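Local coordinates for protein peptidoglycan-N-acetylglucosamine deacetylase BC_1974 (Bacillus cereus, PDB 5N1P) that removes the acetyl group from N-acetylglucosamine residues of peptidoglycan, using a bound divalent metal such as zinc to hydrolyse the amide, at residues N21-F33 and L177-Y190. Residues are numbered along the deposited sequence; the frame is centred on the assembly and turned at random.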
loop_
_atom_site.group_PDB
_atom_site.type_symbol
_atom_site.label_atom_id
_atom_site.label_comp_id
_atom_site.label_asym_id
_atom_site.label_seq_id
_atom_site.Cartn_x
_atom_site.Cartn_y
_atom_site.Cartn_z
ATOM N N ASN A 21 8.502 12.649 5.085
ATOM C CA ASN A 21 9.519 13.670 4.867
ATOM C C ASN A 21 10.480 13.245 3.762
ATOM O O ASN A 21 10.872 14.051 2.923
ATOM C CB ASN A 21 10.268 13.960 6.163
ATOM C CG ASN A 21 9.378 14.605 7.214
ATOM O OD1 ASN A 21 8.374 15.239 6.886
ATOM N ND2 ASN A 21 9.739 14.441 8.482
ATOM N N THR A 22 10.825 11.962 3.744
ATOM C CA THR A 22 11.711 11.430 2.717
ATOM C C THR A 22 11.064 11.530 1.334
ATOM O O THR A 22 11.705 11.949 0.369
ATOM C CB THR A 22 12.095 9.967 3.031
ATOM O OG1 THR A 22 12.847 9.937 4.253
ATOM C CG2 THR A 22 12.932 9.364 1.906
ATOM N N LEU A 23 9.786 11.163 1.245
ATOM C CA LEU A 23 9.062 11.244 -0.017
ATOM C C LEU A 23 8.997 12.691 -0.523
ATOM O O LEU A 23 9.219 12.956 -1.708
ATOM C CB LEU A 23 7.654 10.662 0.142
ATOM C CG LEU A 23 7.641 9.144 0.385
ATOM C CD1 LEU A 23 6.255 8.671 0.807
ATOM C CD2 LEU A 23 8.119 8.414 -0.870
ATOM N N LYS A 24 8.719 13.622 0.385
ATOM C CA LYS A 24 8.629 15.038 0.030
ATOM C C LYS A 24 9.965 15.590 -0.464
ATOM O O LYS A 24 10.003 16.359 -1.427
ATOM C CB LYS A 24 8.138 15.861 1.224
ATOM C CG LYS A 24 7.937 17.339 0.905
ATOM C CD LYS A 24 7.521 18.122 2.136
ATOM C CE LYS A 24 6.157 17.683 2.642
ATOM N NZ LYS A 24 5.680 18.552 3.755
ATOM N N GLN A 25 11.052 15.188 0.188
ATOM C CA GLN A 25 12.399 15.636 -0.181
ATOM C C GLN A 25 12.824 15.148 -1.568
ATOM O O GLN A 25 13.725 15.726 -2.187
ATOM C CB GLN A 25 13.406 15.175 0.875
ATOM C CG GLN A 25 13.328 15.976 2.173
ATOM C CD GLN A 25 13.970 15.266 3.352
ATOM O OE1 GLN A 25 14.614 14.231 3.192
ATOM N NE2 GLN A 25 13.797 15.825 4.546
ATOM N N HIS A 26 12.168 14.097 -2.059
ATOM C CA HIS A 26 12.432 13.591 -3.408
ATOM C C HIS A 26 11.251 13.835 -4.349
ATOM O O HIS A 26 11.221 13.296 -5.456
ATOM C CB HIS A 26 12.752 12.094 -3.382
ATOM C CG HIS A 26 14.012 11.749 -2.652
ATOM N ND1 HIS A 26 14.062 11.600 -1.281
ATOM C CD2 HIS A 26 15.265 11.505 -3.102
ATOM C CE1 HIS A 26 15.293 11.288 -0.920
ATOM N NE2 HIS A 26 16.043 11.225 -2.006
ATOM N N ASP A 27 10.292 14.643 -3.900
ATOM C CA ASP A 27 9.074 14.944 -4.656
ATOM C C ASP A 27 8.432 13.687 -5.231
ATOM O O ASP A 27 8.025 13.650 -6.393
ATOM C CB ASP A 27 9.370 15.951 -5.771
ATOM C CG ASP A 27 9.775 17.311 -5.233
ATOM O OD1 ASP A 27 8.975 17.914 -4.484
ATOM O OD2 ASP A 27 10.891 17.776 -5.551
ATOM N N ALA A 28 8.360 12.651 -4.405
ATOM C CA ALA A 28 7.743 11.396 -4.797
ATOM C C ALA A 28 6.375 11.284 -4.141
ATOM O O ALA A 28 6.201 11.721 -3.007
ATOM C CB ALA A 28 8.615 10.224 -4.397
ATOM N N LYS A 29 5.413 10.716 -4.863
ATOM C CA LYS A 29 4.076 10.480 -4.325
ATOM C C LYS A 29 3.888 8.974 -4.212
ATOM O O LYS A 29 4.388 8.216 -5.041
ATOM C CB LYS A 29 2.998 11.101 -5.217
ATOM C CG LYS A 29 3.108 12.619 -5.398
ATOM C CD LYS A 29 3.074 13.351 -4.069
ATOM C CE LYS A 29 2.778 14.844 -4.266
ATOM N NZ LYS A 29 3.892 15.548 -4.953
ATOM N N ALA A 30 3.182 8.532 -3.181
ATOM C CA ALA A 30 3.062 7.113 -2.899
ATOM C C ALA A 30 1.647 6.779 -2.464
ATOM O O ALA A 30 0.766 7.649 -2.464
ATOM C CB ALA A 30 4.064 6.711 -1.821
ATOM N N THR A 31 1.440 5.513 -2.099
ATOM C CA THR A 31 0.112 5.007 -1.754
ATOM C C THR A 31 0.209 4.285 -0.419
ATOM O O THR A 31 1.141 3.522 -0.203
ATOM C CB THR A 31 -0.396 4.065 -2.864
ATOM O OG1 THR A 31 -0.501 4.807 -4.091
ATOM C CG2 THR A 31 -1.748 3.446 -2.517
ATOM N N PHE A 32 -0.741 4.541 0.479
ATOM C CA PHE A 32 -0.724 3.975 1.823
ATOM C C PHE A 32 -1.983 3.174 2.061
ATOM O O PHE A 32 -3.067 3.662 1.774
ATOM C CB PHE A 32 -0.635 5.089 2.882
ATOM C CG PHE A 32 0.682 5.805 2.885
ATOM C CD1 PHE A 32 0.915 6.866 2.028
ATOM C CD2 PHE A 32 1.706 5.376 3.709
ATOM C CE1 PHE A 32 2.139 7.503 2.008
ATOM C CE2 PHE A 32 2.935 6.016 3.711
ATOM C CZ PHE A 32 3.154 7.084 2.855
ATOM N N PHE A 33 -1.853 1.974 2.619
ATOM C CA PHE A 33 -3.004 1.125 2.916
ATOM C C PHE A 33 -3.054 0.903 4.416
ATOM O O PHE A 33 -2.163 0.277 4.997
ATOM C CB PHE A 33 -2.907 -0.207 2.144
ATOM C CG PHE A 33 -3.049 -0.044 0.656
ATOM C CD1 PHE A 33 -4.284 0.272 0.094
ATOM C CD2 PHE A 33 -1.955 -0.234 -0.180
ATOM C CE1 PHE A 33 -4.431 0.392 -1.276
ATOM C CE2 PHE A 33 -2.093 -0.100 -1.568
ATOM C CZ PHE A 33 -3.324 0.215 -2.111
ATOM N N LEU A 177 14.246 5.019 -4.486
ATOM C CA LEU A 177 13.886 6.178 -5.294
ATOM C C LEU A 177 14.994 6.490 -6.301
ATOM O O LEU A 177 14.735 6.626 -7.496
ATOM C CB LEU A 177 13.606 7.390 -4.404
ATOM C CG LEU A 177 12.346 7.278 -3.534
ATOM C CD1 LEU A 177 12.228 8.438 -2.557
ATOM C CD2 LEU A 177 11.110 7.208 -4.401
ATOM N N LYS A 178 16.229 6.575 -5.812
ATOM C CA LYS A 178 17.384 6.828 -6.669
ATOM C C LYS A 178 17.534 5.767 -7.755
ATOM O O LYS A 178 17.700 6.082 -8.934
ATOM C CB LYS A 178 18.656 6.891 -5.825
ATOM C CG LYS A 178 19.911 7.215 -6.622
ATOM C CD LYS A 178 21.133 7.249 -5.724
ATOM C CE LYS A 178 22.347 7.782 -6.475
ATOM N NZ LYS A 178 23.567 7.758 -5.625
ATOM N N GLY A 179 17.476 4.504 -7.351
ATOM C CA GLY A 179 17.628 3.403 -8.281
ATOM C C GLY A 179 16.572 3.361 -9.369
ATOM O O GLY A 179 16.863 2.993 -10.504
ATOM N N LEU A 180 15.338 3.731 -9.039
ATOM C CA LEU A 180 14.282 3.691 -10.042
ATOM C C LEU A 180 14.242 4.939 -10.922
ATOM O O LEU A 180 13.875 4.851 -12.095
ATOM C CB LEU A 180 12.920 3.480 -9.371
ATOM C CG LEU A 180 12.794 2.149 -8.632
ATOM C CD1 LEU A 180 11.428 2.016 -7.979
ATOM C CD2 LEU A 180 13.053 0.988 -9.575
ATOM N N LYS A 181 14.605 6.093 -10.366
ATOM C CA LYS A 181 14.664 7.333 -11.148
ATOM C C LYS A 181 15.689 7.204 -12.261
ATOM O O LYS A 181 15.481 7.690 -13.374
ATOM C CB LYS A 181 15.012 8.536 -10.265
ATOM C CG LYS A 181 13.872 9.011 -9.374
ATOM C CD LYS A 181 14.235 10.283 -8.617
ATOM C CE LYS A 181 13.107 10.710 -7.684
ATOM N NZ LYS A 181 13.423 11.970 -6.957
ATOM N N GLU A 182 16.789 6.533 -11.940
ATOM C CA GLU A 182 17.863 6.303 -12.895
ATOM C C GLU A 182 17.370 5.448 -14.052
ATOM O O GLU A 182 17.853 5.574 -15.178
ATOM C CB GLU A 182 19.056 5.643 -12.203
ATOM C CG GLU A 182 20.007 6.633 -11.547
ATOM C CD GLU A 182 20.880 5.995 -10.480
ATOM O OE1 GLU A 182 20.860 4.752 -10.359
ATOM O OE2 GLU A 182 21.599 6.737 -9.775
ATOM N N LYS A 183 16.390 4.591 -13.777
ATOM C CA LYS A 183 15.852 3.708 -14.805
ATOM C C LYS A 183 14.611 4.278 -15.462
ATOM O O LYS A 183 13.889 3.571 -16.163
ATOM C CB LYS A 183 15.554 2.341 -14.222
ATOM C CG LYS A 183 16.711 1.788 -13.441
ATOM C CD LYS A 183 16.272 0.631 -12.581
ATOM C CE LYS A 183 15.777 -0.525 -13.419
ATOM N NZ LYS A 183 15.857 -1.788 -12.645
ATOM N N GLY A 184 14.379 5.567 -15.238
ATOM C CA GLY A 184 13.351 6.294 -15.951
ATOM C C GLY A 184 11.954 6.142 -15.389
ATOM O O GLY A 184 10.985 6.447 -16.079
ATOM N N TYR A 185 11.841 5.670 -14.148
ATOM C CA TYR A 185 10.542 5.621 -13.473
ATOM C C TYR A 185 10.211 6.973 -12.850
ATOM O O TYR A 185 11.083 7.636 -12.291
ATOM C CB TYR A 185 10.509 4.539 -12.375
ATOM C CG TYR A 185 10.432 3.111 -12.869
ATOM C CD1 TYR A 185 9.213 2.520 -13.189
ATOM C CD2 TYR A 185 11.584 2.349 -13.016
ATOM C CE1 TYR A 185 9.149 1.205 -13.639
ATOM C CE2 TYR A 185 11.530 1.045 -13.458
ATOM C CZ TYR A 185 10.322 0.476 -13.779
ATOM O OH TYR A 185 10.290 -0.829 -14.225
ATOM N N GLU A 186 8.951 7.383 -12.956
ATOM C CA GLU A 186 8.425 8.456 -12.119
ATOM C C GLU A 186 7.648 7.834 -10.959
ATOM O O GLU A 186 7.140 6.719 -11.073
ATOM C CB GLU A 186 7.536 9.403 -12.925
ATOM C CG GLU A 186 8.307 10.516 -13.633
ATOM C CD GLU A 186 7.619 11.010 -14.894
ATOM O OE1 GLU A 186 6.376 10.944 -14.965
ATOM O OE2 GLU A 186 8.327 11.470 -15.816
ATOM N N PHE A 187 7.565 8.547 -9.841
ATOM C CA PHE A 187 6.866 8.026 -8.669
ATOM C C PHE A 187 5.525 8.699 -8.443
ATOM O O PHE A 187 5.459 9.863 -8.042
ATOM C CB PHE A 187 7.740 8.179 -7.431
ATOM C CG PHE A 187 8.898 7.232 -7.407
ATOM C CD1 PHE A 187 8.755 5.965 -6.859
ATOM C CD2 PHE A 187 10.116 7.591 -7.952
ATOM C CE1 PHE A 187 9.810 5.081 -6.843
ATOM C CE2 PHE A 187 11.175 6.714 -7.938
ATOM C CZ PHE A 187 11.021 5.457 -7.383
ATOM N N GLU A 188 4.453 7.952 -8.692
ATOM C CA GLU A 188 3.115 8.505 -8.554
ATOM C C GLU A 188 2.301 7.763 -7.523
ATOM O O GLU A 188 2.550 6.590 -7.224
ATOM C CB GLU A 188 2.362 8.478 -9.884
ATOM C CG GLU A 188 2.913 9.438 -10.931
ATOM C CD GLU A 188 1.929 9.678 -12.056
ATOM O OE1 GLU A 188 1.284 8.702 -12.494
ATOM O OE2 GLU A 188 1.802 10.838 -12.504
ATOM N N ALA A 189 1.322 8.470 -6.980
ATOM C CA ALA A 189 0.318 7.832 -6.142
ATOM C C ALA A 189 -0.721 7.165 -7.025
ATOM O O ALA A 189 -0.859 7.492 -8.196
ATOM C CB ALA A 189 -0.348 8.839 -5.236
ATOM N N TYR A 190 -1.466 6.240 -6.445
ATOM C CA TYR A 190 -2.663 5.740 -7.086
ATOM C C TYR A 190 -3.661 6.847 -7.283
ATOM O O TYR A 190 -3.802 7.731 -6.460
ATOM C CB TYR A 190 -3.291 4.614 -6.266
ATOM C CG TYR A 190 -4.605 4.094 -6.805
ATOM C CD1 TYR A 190 -4.632 3.100 -7.782
ATOM C CD2 TYR A 190 -5.825 4.570 -6.313
ATOM C CE1 TYR A 190 -5.836 2.608 -8.271
ATOM C CE2 TYR A 190 -7.028 4.090 -6.796
ATOM C CZ TYR A 190 -7.027 3.097 -7.770
ATOM O OH TYR A 190 -8.252 2.641 -8.214
HETATM O O HOH W 1 1.947 4.659 -5.270
#
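The NodB-homology fold of the CE4 deacetylases is a distorted barrel of parallel strands and surrounding helices, and the contact of 21-33 with 177-190 illustrates how such a barrel joins its first helix-to-strand turn to its last. Both helices end in Schellman motifs, with Asp27 and Gly184 as the C-prime residues, and both segments then run inward beside strand 2-9, which pairs with strand 31-34 and with strand 185-187. At the outer end, Leu177 lays its CD1 methyl over one face of the His26 imidazole, a CH-pi contact 4.1 Å from the ring centroid. That ring is fixed in rotation by a nearly straight bond from His26 ND1 to Thr22 O. Lys181, its chain extended beyond CG, brings NZ to the edge of the same ring and donates to His26 O (3.0 Å), in the carbonyl plane and on a lone pair, so a side chain of helix 167-182 ties down the carbonyl just past the end of helix 16-25. Further in, the Ala28 methyl meets Leu177 CD2 and the CB of Phe187 (3.8 Å from Ala28 CB). The same CD2 methyl sits over the centre of the Phe187 ring, 3.3 Å above its plane. One main-chain to main-chain hydrogen bond follows, from Lys29 N to Phe187 O (3.3 Å), with the donor above the plane of that carbonyl. The Ala189 methyl abuts Ala30 O, while Ala30 N hydrogen-bonds to His54 ND1 outside the two segments. Thr31, whose side chain lies about 7 Å from that of Asp9, the probable catalytic base, closes the inner end. Its CB faces 177-190, and with chi1 at -62° the hydroxyl branch, anti to the carbonyl carbon, is the one that receives Tyr190 N (2.9 Å from OG1). A water bridges Thr31 OG1 and Glu188 O, donating to that carbonyl over 2.8 Å.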